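Local coordinates for protein enoyl-CoA hydratase carB homologue (Streptomyces cattleya, PDB 5O34) that probably acts as a lyase of the crotonase (enoyl-CoA hydratase) superfamily in the biosynthesis of the carbapenem antibiotic thienamycin, at residues Val94-Ala99 with Pro227-Arg232; Pro141-Ile146 with Arg238-Tyr243; Trp209-Ala214 with His221-Ser226; Asp53-Ala58 with Arg232-Ala237. One frame throughout, in Å; residues are numbered along the deposited sequence.

Contact 1. Residues Val94-Ala99 with Pro227-Arg232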
# COMPACT_ATOMS: atom_id res chain seq x y z
N VAL A 94 -8.80 -17.72 -16.59
CA VAL A 94 -9.93 -16.85 -16.29
C VAL A 94 -10.85 -17.59 -15.32
O VAL A 94 -11.42 -18.62 -15.68
CB VAL A 94 -10.69 -16.35 -17.56
CG1 VAL A 94 -11.89 -15.47 -17.19
CG2 VAL A 94 -9.76 -15.60 -18.51
N LEU A 95 -10.97 -17.07 -14.09
CA LEU A 95 -11.87 -17.56 -13.05
C LEU A 95 -13.15 -16.77 -13.20
O LEU A 95 -13.13 -15.54 -13.19
CB LEU A 95 -11.27 -17.35 -11.65
CG LEU A 95 -10.71 -18.57 -10.94
CD1 LEU A 95 -10.13 -18.18 -9.60
CD2 LEU A 95 -11.78 -19.66 -10.77
N TYR A 96 -14.27 -17.48 -13.38
CA TYR A 96 -15.56 -16.87 -13.65
C TYR A 96 -16.67 -17.49 -12.81
O TYR A 96 -16.78 -18.71 -12.72
CB TYR A 96 -15.81 -16.98 -15.16
CG TYR A 96 -17.10 -16.43 -15.70
CD1 TYR A 96 -17.39 -15.07 -15.63
CD2 TYR A 96 -17.99 -17.25 -16.40
CE1 TYR A 96 -18.57 -14.56 -16.16
CE2 TYR A 96 -19.16 -16.74 -16.95
CZ TYR A 96 -19.45 -15.39 -16.83
OH TYR A 96 -20.61 -14.89 -17.36
N GLY A 97 -17.45 -16.62 -12.18
CA GLY A 97 -18.56 -17.01 -11.31
C GLY A 97 -19.81 -17.47 -12.04
O GLY A 97 -20.59 -18.26 -11.49
N GLY A 98 -20.01 -16.97 -13.26
CA GLY A 98 -21.17 -17.27 -14.08
C GLY A 98 -21.92 -16.02 -14.51
O GLY A 98 -21.38 -14.91 -14.38
N ALA A 99 -23.15 -16.18 -15.02
CA ALA A 99 -23.98 -15.05 -15.47
C ALA A 99 -24.84 -14.50 -14.33
O ALA A 99 -25.75 -15.18 -13.85
CB ALA A 99 -24.85 -15.47 -16.65
N PRO A 227 -23.30 -6.79 -19.84
CA PRO A 227 -23.29 -7.55 -21.11
C PRO A 227 -21.92 -7.79 -21.77
O PRO A 227 -21.81 -8.68 -22.62
CB PRO A 227 -24.20 -6.71 -22.02
CG PRO A 227 -24.11 -5.31 -21.46
CD PRO A 227 -24.13 -5.57 -19.98
N ARG A 228 -20.88 -7.05 -21.37
CA ARG A 228 -19.54 -7.17 -21.96
C ARG A 228 -18.49 -7.79 -21.00
O ARG A 228 -17.31 -7.86 -21.37
CB ARG A 228 -19.10 -5.78 -22.46
CG ARG A 228 -18.06 -5.78 -23.58
CD ARG A 228 -17.41 -4.41 -23.66
NE ARG A 228 -16.23 -4.40 -24.52
CZ ARG A 228 -15.57 -3.30 -24.88
NH1 ARG A 228 -15.97 -2.11 -24.45
NH2 ARG A 228 -14.51 -3.39 -25.67
N LEU A 229 -18.90 -8.24 -19.79
CA LEU A 229 -17.99 -8.79 -18.76
C LEU A 229 -17.08 -9.94 -19.26
O LEU A 229 -15.85 -9.78 -19.22
CB LEU A 229 -18.72 -9.21 -17.47
CG LEU A 229 -17.80 -9.80 -16.36
CD1 LEU A 229 -16.90 -8.73 -15.74
CD2 LEU A 229 -18.59 -10.46 -15.29
N LEU A 230 -17.66 -11.07 -19.73
CA LEU A 230 -16.87 -12.21 -20.22
C LEU A 230 -16.08 -11.85 -21.49
O LEU A 230 -14.94 -12.27 -21.61
CB LEU A 230 -17.74 -13.46 -20.39
CG LEU A 230 -17.04 -14.81 -20.60
CD1 LEU A 230 -16.23 -15.23 -19.37
CD2 LEU A 230 -18.06 -15.88 -20.89
N ASP A 231 -16.65 -11.00 -22.37
CA ASP A 231 -16.00 -10.51 -23.59
C ASP A 231 -14.70 -9.78 -23.28
O ASP A 231 -13.68 -10.04 -23.93
CB ASP A 231 -16.94 -9.56 -24.35
CG ASP A 231 -18.09 -10.28 -24.98
OD1 ASP A 231 -17.97 -11.49 -25.19
OD2 ASP A 231 -19.09 -9.61 -25.33
N ARG A 232 -14.75 -8.87 -22.30
CA ARG A 232 -13.60 -8.11 -21.85
C ARG A 232 -12.59 -9.06 -21.18
O ARG A 232 -11.40 -8.99 -21.49
CB ARG A 232 -14.05 -6.94 -20.95
CG ARG A 232 -12.97 -5.95 -20.53
CD ARG A 232 -12.01 -5.51 -21.62
NE ARG A 232 -10.78 -5.00 -21.02
CZ ARG A 232 -9.59 -4.99 -21.61
NH1 ARG A 232 -9.44 -5.48 -22.84
NH2 ARG A 232 -8.53 -4.49 -20.98
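The first turn of helix 229-242 lies against the central sheet of the crotonase fold here, with L229 and L230 gathered around the ring of Y96 at the end of strand 92-96. L230 makes a CH-pi contact: its CD1 methyl sits 3.8 Å from the centroid of the Y96 ring and only 4° off the ring normal, so it presses on the middle of the face. Its other methyl, CD2, lies nearer the rim, 4.2 Å from Y96 CE2. L229 comes from another direction and meets the ring at its edge, near the ring plane, with L229 CD2 4.2 Å from Y96 CE1. Y96 holds its ring out toward the helix because CG stands anti to the backbone N (chi1 179°). The opposite face of the ring is backed by its own chain: after the turn at G97, the N of G98 lies 3.6 Å above the plane, over the centre. The ring is thus sandwiched between a leucine methyl and a backbone amide, while L57 of strand 55-59 packs against the CB of Y96. V94, two residues earlier on the same face, leans on A233 and A237 further along the helix. Apolar side chains alternating along a parallel strand and seating a helix in this way are typical of the layered alpha/beta core of crotonases.

Contact 2. Residues Pro141-Ile146 with Arg238-Tyr243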
# COMPACT_ATOMS: atom_id res chain seq x y z
N PRO A 141 -0.76 -16.04 -15.18
CA PRO A 141 -1.65 -15.00 -14.65
C PRO A 141 -3.08 -15.50 -14.58
O PRO A 141 -3.51 -16.31 -15.40
CB PRO A 141 -1.53 -13.86 -15.67
CG PRO A 141 -0.34 -14.17 -16.46
CD PRO A 141 -0.25 -15.66 -16.51
N VAL A 142 -3.82 -15.03 -13.57
CA VAL A 142 -5.20 -15.43 -13.32
C VAL A 142 -6.07 -14.18 -13.32
O VAL A 142 -5.77 -13.22 -12.61
CB VAL A 142 -5.35 -16.24 -12.00
CG1 VAL A 142 -6.75 -16.83 -11.86
CG2 VAL A 142 -4.29 -17.35 -11.91
N ILE A 143 -7.16 -14.20 -14.10
CA ILE A 143 -8.12 -13.10 -14.19
C ILE A 143 -9.40 -13.52 -13.49
O ILE A 143 -9.94 -14.55 -13.84
CB ILE A 143 -8.42 -12.68 -15.66
CG1 ILE A 143 -7.15 -12.20 -16.38
CG2 ILE A 143 -9.54 -11.62 -15.73
CD1 ILE A 143 -7.29 -12.18 -17.90
N ALA A 144 -9.88 -12.74 -12.53
CA ALA A 144 -11.16 -13.01 -11.87
C ALA A 144 -12.22 -12.11 -12.54
O ALA A 144 -11.98 -10.92 -12.71
CB ALA A 144 -11.06 -12.72 -10.38
N ALA A 145 -13.34 -12.71 -12.98
CA ALA A 145 -14.44 -12.00 -13.64
C ALA A 145 -15.67 -12.08 -12.74
O ALA A 145 -16.23 -13.15 -12.53
CB ALA A 145 -14.71 -12.60 -15.01
N ILE A 146 -16.00 -10.94 -12.11
CA ILE A 146 -17.05 -10.79 -11.10
C ILE A 146 -18.30 -10.07 -11.67
O ILE A 146 -18.20 -8.93 -12.12
CB ILE A 146 -16.43 -10.10 -9.83
CG1 ILE A 146 -15.08 -10.77 -9.44
CG2 ILE A 146 -17.41 -10.11 -8.66
CD1 ILE A 146 -14.19 -10.05 -8.38
N ARG A 238 -6.65 -12.95 -23.97
CA ARG A 238 -6.05 -13.05 -25.30
C ARG A 238 -4.79 -12.18 -25.40
O ARG A 238 -3.76 -12.65 -25.90
CB ARG A 238 -7.08 -12.65 -26.38
CG ARG A 238 -7.13 -13.60 -27.56
CD ARG A 238 -8.43 -13.46 -28.34
NE ARG A 238 -9.54 -14.18 -27.71
CZ ARG A 238 -10.73 -13.63 -27.44
NH1 ARG A 238 -10.97 -12.36 -27.72
NH2 ARG A 238 -11.68 -14.36 -26.88
N THR A 239 -4.84 -10.92 -24.88
CA THR A 239 -3.69 -10.00 -24.85
C THR A 239 -2.54 -10.60 -24.00
O THR A 239 -1.40 -10.65 -24.48
CB THR A 239 -4.13 -8.61 -24.35
OG1 THR A 239 -5.14 -8.08 -25.23
CG2 THR A 239 -2.97 -7.62 -24.26
N ILE A 240 -2.86 -11.07 -22.77
CA ILE A 240 -1.88 -11.70 -21.86
C ILE A 240 -1.28 -12.93 -22.53
O ILE A 240 -0.05 -13.07 -22.55
CB ILE A 240 -2.45 -11.99 -20.44
CG1 ILE A 240 -3.03 -10.71 -19.78
CG2 ILE A 240 -1.35 -12.61 -19.57
CD1 ILE A 240 -3.87 -10.92 -18.51
N SER A 241 -2.14 -13.78 -23.13
CA SER A 241 -1.72 -15.00 -23.85
C SER A 241 -0.77 -14.72 -25.02
O SER A 241 0.09 -15.54 -25.30
CB SER A 241 -2.94 -15.78 -24.32
OG SER A 241 -2.57 -17.13 -24.55
N GLY A 242 -0.91 -13.55 -25.64
CA GLY A 242 -0.07 -13.11 -26.76
C GLY A 242 1.34 -12.68 -26.39
O GLY A 242 2.21 -12.59 -27.27
N TYR A 243 1.60 -12.40 -25.09
CA TYR A 243 2.96 -12.02 -24.66
C TYR A 243 3.83 -13.28 -24.59
O TYR A 243 3.31 -14.36 -24.32
CB TYR A 243 2.96 -11.37 -23.26
CG TYR A 243 2.11 -10.13 -23.06
CD1 TYR A 243 2.11 -9.09 -24.00
CD2 TYR A 243 1.39 -9.94 -21.89
CE1 TYR A 243 1.36 -7.93 -23.80
CE2 TYR A 243 0.63 -8.78 -21.68
CZ TYR A 243 0.63 -7.78 -22.64
OH TYR A 243 -0.11 -6.64 -22.42
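I240 spreads its two branches over P141 and I143, the one just ahead of strand 142-146 and the other within it. Its CG2 methyl meets the CB-CG edge of the P141 ring, 3.6 Å from P141 CG and 4.1 Å from P141 CB. The longer branch goes to the isoleucine: I240 CD1 meets I143 CD1 tip to tip at 3.7 Å. This division of labour follows from chi1 of -55°, which sets CG2 anti to the backbone N and sends CG1 off anti to the carbonyl carbon. All three residues are buried, and only carbon atoms meet. Close by, the Y243 ring folds over so that T239 O stands 3.6 Å above its centre. The hydroxyl of Y243 hydrogen-bonds L204 O of a second subunit, and L204 of that subunit also packs on I240, so the contact lies next to the subunit interface. Within the chain, I240 also touches C92 on the neighbouring strand 92-96, and P141 rests against V248 of helix 245-249, placing the cluster between the sheet, the last turn of helix 229-242 and the short helix that follows.

Contact 3. Residues Trp209-Ala214 with His221-Ser226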
# COMPACT_ATOMS: atom_id res chain seq x y z
N TRP A 209 -19.11 -2.65 -1.09
CA TRP A 209 -18.34 -1.80 -1.97
C TRP A 209 -18.87 -1.94 -3.38
O TRP A 209 -18.50 -2.89 -4.07
CB TRP A 209 -16.85 -2.14 -1.87
CG TRP A 209 -16.04 -1.11 -1.15
CD1 TRP A 209 -15.09 -0.30 -1.69
CD2 TRP A 209 -16.10 -0.78 0.25
NE1 TRP A 209 -14.58 0.54 -0.73
CE2 TRP A 209 -15.16 0.24 0.48
CE3 TRP A 209 -16.85 -1.27 1.33
CZ2 TRP A 209 -14.95 0.80 1.75
CZ3 TRP A 209 -16.64 -0.72 2.59
CH2 TRP A 209 -15.70 0.30 2.78
N PRO A 210 -19.73 -0.99 -3.83
CA PRO A 210 -20.19 -1.04 -5.24
C PRO A 210 -19.02 -0.90 -6.21
O PRO A 210 -17.94 -0.42 -5.83
CB PRO A 210 -21.19 0.13 -5.35
CG PRO A 210 -21.00 0.95 -4.14
CD PRO A 210 -20.25 0.19 -3.10
N ALA A 211 -19.24 -1.37 -7.45
CA ALA A 211 -18.23 -1.47 -8.51
C ALA A 211 -17.34 -0.24 -8.72
O ALA A 211 -16.11 -0.41 -8.81
CB ALA A 211 -18.89 -1.87 -9.83
N GLU A 212 -17.94 0.97 -8.77
CA GLU A 212 -17.26 2.27 -9.01
C GLU A 212 -16.32 2.68 -7.88
O GLU A 212 -15.17 3.07 -8.13
CB GLU A 212 -18.29 3.38 -9.33
CG GLU A 212 -18.98 3.22 -10.69
CD GLU A 212 -18.10 2.87 -11.88
OE1 GLU A 212 -17.11 3.60 -12.13
OE2 GLU A 212 -18.41 1.88 -12.58
N ARG A 213 -16.78 2.47 -6.64
CA ARG A 213 -16.04 2.65 -5.39
C ARG A 213 -14.90 1.58 -5.29
O ARG A 213 -13.77 1.94 -4.95
CB ARG A 213 -17.00 2.52 -4.21
CG ARG A 213 -16.31 2.63 -2.87
CD ARG A 213 -17.07 3.46 -1.90
NE ARG A 213 -17.38 2.67 -0.72
CZ ARG A 213 -18.59 2.62 -0.15
NH1 ARG A 213 -19.59 3.34 -0.64
NH2 ARG A 213 -18.79 1.87 0.93
N ALA A 214 -15.21 0.29 -5.59
CA ALA A 214 -14.22 -0.80 -5.58
C ALA A 214 -13.06 -0.57 -6.54
O ALA A 214 -11.91 -0.85 -6.20
CB ALA A 214 -14.87 -2.14 -5.87
N HIS A 221 -9.57 -3.98 -10.79
CA HIS A 221 -8.56 -3.41 -11.69
C HIS A 221 -9.30 -2.67 -12.80
O HIS A 221 -8.76 -1.74 -13.39
CB HIS A 221 -7.70 -4.52 -12.30
CG HIS A 221 -6.77 -5.18 -11.33
ND1 HIS A 221 -7.25 -5.92 -10.25
CD2 HIS A 221 -5.42 -5.21 -11.30
CE1 HIS A 221 -6.18 -6.36 -9.61
NE2 HIS A 221 -5.06 -5.96 -10.21
N GLU A 222 -10.53 -3.12 -13.10
CA GLU A 222 -11.34 -2.57 -14.18
C GLU A 222 -12.80 -2.90 -13.97
O GLU A 222 -13.14 -3.93 -13.37
CB GLU A 222 -10.84 -3.13 -15.53
CG GLU A 222 -11.52 -2.56 -16.77
CD GLU A 222 -11.14 -3.21 -18.09
OE1 GLU A 222 -10.06 -3.82 -18.17
OE2 GLU A 222 -11.93 -3.07 -19.05
N THR A 223 -13.67 -2.01 -14.48
CA THR A 223 -15.12 -2.15 -14.49
C THR A 223 -15.60 -2.14 -15.95
O THR A 223 -14.99 -1.50 -16.81
CB THR A 223 -15.83 -1.04 -13.69
OG1 THR A 223 -15.48 0.25 -14.22
CG2 THR A 223 -15.56 -1.11 -12.20
N VAL A 224 -16.70 -2.86 -16.21
CA VAL A 224 -17.39 -2.94 -17.51
C VAL A 224 -18.88 -3.11 -17.25
O VAL A 224 -19.28 -3.50 -16.15
CB VAL A 224 -16.89 -4.09 -18.44
CG1 VAL A 224 -15.57 -3.74 -19.11
CG2 VAL A 224 -16.83 -5.43 -17.72
N ALA A 225 -19.70 -2.87 -18.29
CA ALA A 225 -21.14 -3.10 -18.23
C ALA A 225 -21.35 -4.62 -18.23
O ALA A 225 -20.62 -5.32 -18.93
CB ALA A 225 -21.80 -2.48 -19.45
N SER A 226 -22.33 -5.12 -17.45
CA SER A 226 -22.66 -6.55 -17.36
C SER A 226 -22.67 -7.30 -18.73
O SER A 226 -22.03 -8.35 -18.80
CB SER A 226 -23.97 -6.78 -16.61
OG SER A 226 -24.02 -6.07 -15.38
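T223, on strand 222-224 at the margin of the crotonase-type sheet, turns its side chain to the first turn of helix 211-217. With chi1 at 58°, OG1 lies between the backbone N and the carbonyl carbon, and CG2 is swung anti to the carbonyl carbon, where it can nestle against A211. E212 starts out from the helix pointing away from the strand, but its chain bends at chi2 (-45°) and brings the carboxylate back toward T223, the two side chains crossing at about a right angle. Even so, OE2 of E212 stops 3.7 Å from OG1 of T223, a loose polar approach on the solvent side, where E212 is exposed; the carboxylate of E168 is also close to this oxygen. On the far side of the helix turn, R213 folds back over W209, its NE 3.4 Å above the indole plane and displaced from the ring centre, while P210 occupies the N-cap position and its O receives the amide of A214 at 2.8 Å. The strand alternates, so E222 and V224 face the other way, and E222 forms a salt bridge with R232 on helix 229-242. On its buried side the contact comes down to one methyl: T223 CG2 sits 3.5 Å from A211 O and 4.2 Å from A211 CB.

Contact 4. Residues Asp53-Ala58 with Arg232-Ala237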
# COMPACT_ATOMS: atom_id res chain seq x y z
N ASP A 53 -6.70 -20.14 -27.25
CA ASP A 53 -5.73 -19.10 -27.62
C ASP A 53 -4.56 -19.21 -26.64
O ASP A 53 -3.55 -18.50 -26.76
CB ASP A 53 -6.38 -17.70 -27.53
CG ASP A 53 -7.52 -17.46 -28.50
OD1 ASP A 53 -7.26 -16.91 -29.60
OD2 ASP A 53 -8.68 -17.79 -28.14
N GLY A 54 -4.72 -20.14 -25.70
CA GLY A 54 -3.87 -20.39 -24.55
C GLY A 54 -4.69 -20.11 -23.30
O GLY A 54 -4.17 -20.14 -22.19
N ILE A 55 -6.00 -19.83 -23.49
CA ILE A 55 -6.94 -19.47 -22.44
C ILE A 55 -7.70 -20.67 -21.87
O ILE A 55 -8.32 -21.42 -22.62
CB ILE A 55 -7.93 -18.36 -22.90
CG1 ILE A 55 -7.19 -17.16 -23.53
CG2 ILE A 55 -8.89 -17.92 -21.77
CD1 ILE A 55 -8.05 -16.27 -24.47
N ALA A 56 -7.68 -20.81 -20.54
CA ALA A 56 -8.41 -21.83 -19.82
C ALA A 56 -9.43 -21.09 -18.95
O ALA A 56 -9.05 -20.29 -18.10
CB ALA A 56 -7.47 -22.64 -18.95
N LEU A 57 -10.72 -21.31 -19.21
CA LEU A 57 -11.81 -20.69 -18.46
C LEU A 57 -12.28 -21.68 -17.40
O LEU A 57 -12.83 -22.72 -17.73
CB LEU A 57 -12.96 -20.23 -19.39
CG LEU A 57 -14.33 -19.85 -18.77
CD1 LEU A 57 -14.21 -18.72 -17.75
CD2 LEU A 57 -15.30 -19.41 -19.84
N ALA A 58 -12.02 -21.35 -16.13
CA ALA A 58 -12.42 -22.14 -14.97
C ALA A 58 -13.72 -21.53 -14.44
O ALA A 58 -13.81 -20.31 -14.31
CB ALA A 58 -11.34 -22.11 -13.91
N ARG A 232 -14.75 -8.87 -22.30
CA ARG A 232 -13.60 -8.11 -21.85
C ARG A 232 -12.59 -9.06 -21.18
O ARG A 232 -11.40 -8.99 -21.49
CB ARG A 232 -14.05 -6.94 -20.95
CG ARG A 232 -12.97 -5.95 -20.53
CD ARG A 232 -12.01 -5.51 -21.62
NE ARG A 232 -10.78 -5.00 -21.02
CZ ARG A 232 -9.59 -4.99 -21.61
NH1 ARG A 232 -9.44 -5.48 -22.84
NH2 ARG A 232 -8.53 -4.49 -20.98
N ALA A 233 -13.08 -10.00 -20.35
CA ALA A 233 -12.25 -11.01 -19.68
C ALA A 233 -11.42 -11.82 -20.68
O ALA A 233 -10.20 -11.92 -20.53
CB ALA A 233 -13.11 -11.92 -18.82
N LEU A 234 -12.08 -12.31 -21.75
CA LEU A 234 -11.43 -13.11 -22.80
C LEU A 234 -10.56 -12.27 -23.72
O LEU A 234 -9.53 -12.76 -24.18
CB LEU A 234 -12.44 -13.96 -23.56
CG LEU A 234 -13.39 -14.80 -22.68
CD1 LEU A 234 -14.48 -15.41 -23.49
CD2 LEU A 234 -12.65 -15.82 -21.83
N GLU A 235 -10.94 -11.00 -23.96
CA GLU A 235 -10.13 -10.08 -24.77
C GLU A 235 -8.81 -9.81 -24.03
O GLU A 235 -7.74 -9.89 -24.63
CB GLU A 235 -10.87 -8.76 -25.05
CG GLU A 235 -10.06 -7.76 -25.87
CD GLU A 235 -10.69 -6.42 -26.19
OE1 GLU A 235 -11.85 -6.17 -25.77
OE2 GLU A 235 -10.01 -5.61 -26.87
N LEU A 236 -8.89 -9.54 -22.71
CA LEU A 236 -7.71 -9.32 -21.88
C LEU A 236 -6.87 -10.60 -21.76
O LEU A 236 -5.64 -10.53 -21.87
CB LEU A 236 -8.06 -8.73 -20.49
CG LEU A 236 -6.90 -8.54 -19.50
CD1 LEU A 236 -5.85 -7.55 -20.01
CD2 LEU A 236 -7.42 -8.11 -18.16
N ALA A 237 -7.54 -11.76 -21.59
CA ALA A 237 -6.86 -13.07 -21.53
C ALA A 237 -6.07 -13.34 -22.81
O ALA A 237 -4.94 -13.82 -22.75
CB ALA A 237 -7.88 -14.17 -21.30
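I55, the first residue of strand 55-59, is wedged against A237 on helix 229-242, and this is the tight, buried half of the contact. The single methyl of A237 fits into the fork of the isoleucine: A237 CB is 3.8 Å from I55 CG1, 3.8 Å from I55 CD1 and 3.9 Å from I55 CG2. So small a residue on the helix lets the backbones draw close, with the CA atoms of I55 and A237 6.5 Å apart. I55 also reaches the helix backbone: chi1 of -50° and an extended chi2 of 159° send CD1 in toward it, 3.8 Å from L234 O. Packing slackens one turn earlier. L234 offers its CD2 to I55 CG2 at 4.3 Å and is itself partly exposed, and L57, two residues on from I55 along the strand, leans toward the helix without touching it closely; its neighbours are V94 and Y96 instead. The outer flank of the helix is polar. There E235 points away from the strand and makes long, weak ion pairs with R232 and R228, and the guanidinium of R232 lies flat over L236 CB, 4.1 Å from its plane. One apolar face laid on the sheet and a polar, partly exposed flank make the amphipathic pattern of a helix covering a layered alpha/beta core, here that of the crotonase fold.

Helix 229-242 carries three of the four contacts, laid along its length on one sheet: contact 1 at its start on strand 92-96, contact 4 in the middle on strand 55-59, contact 2 at its end by strand 142-146. Contacts 2 and 4 are buried and aliphatic, their centres 5 Å apart, and S241 joins them through a hydrogen bond to the carbonyl of D53. Contact 1 is partly exposed and is the one built on an aromatic ring. Contact 3 lies apart, where edge strand 222-224 meets helix 211-217, and mixes a methyl contact with a loose polar approach; the salt bridge of E222 with R232 ties its strand to the helix of the others.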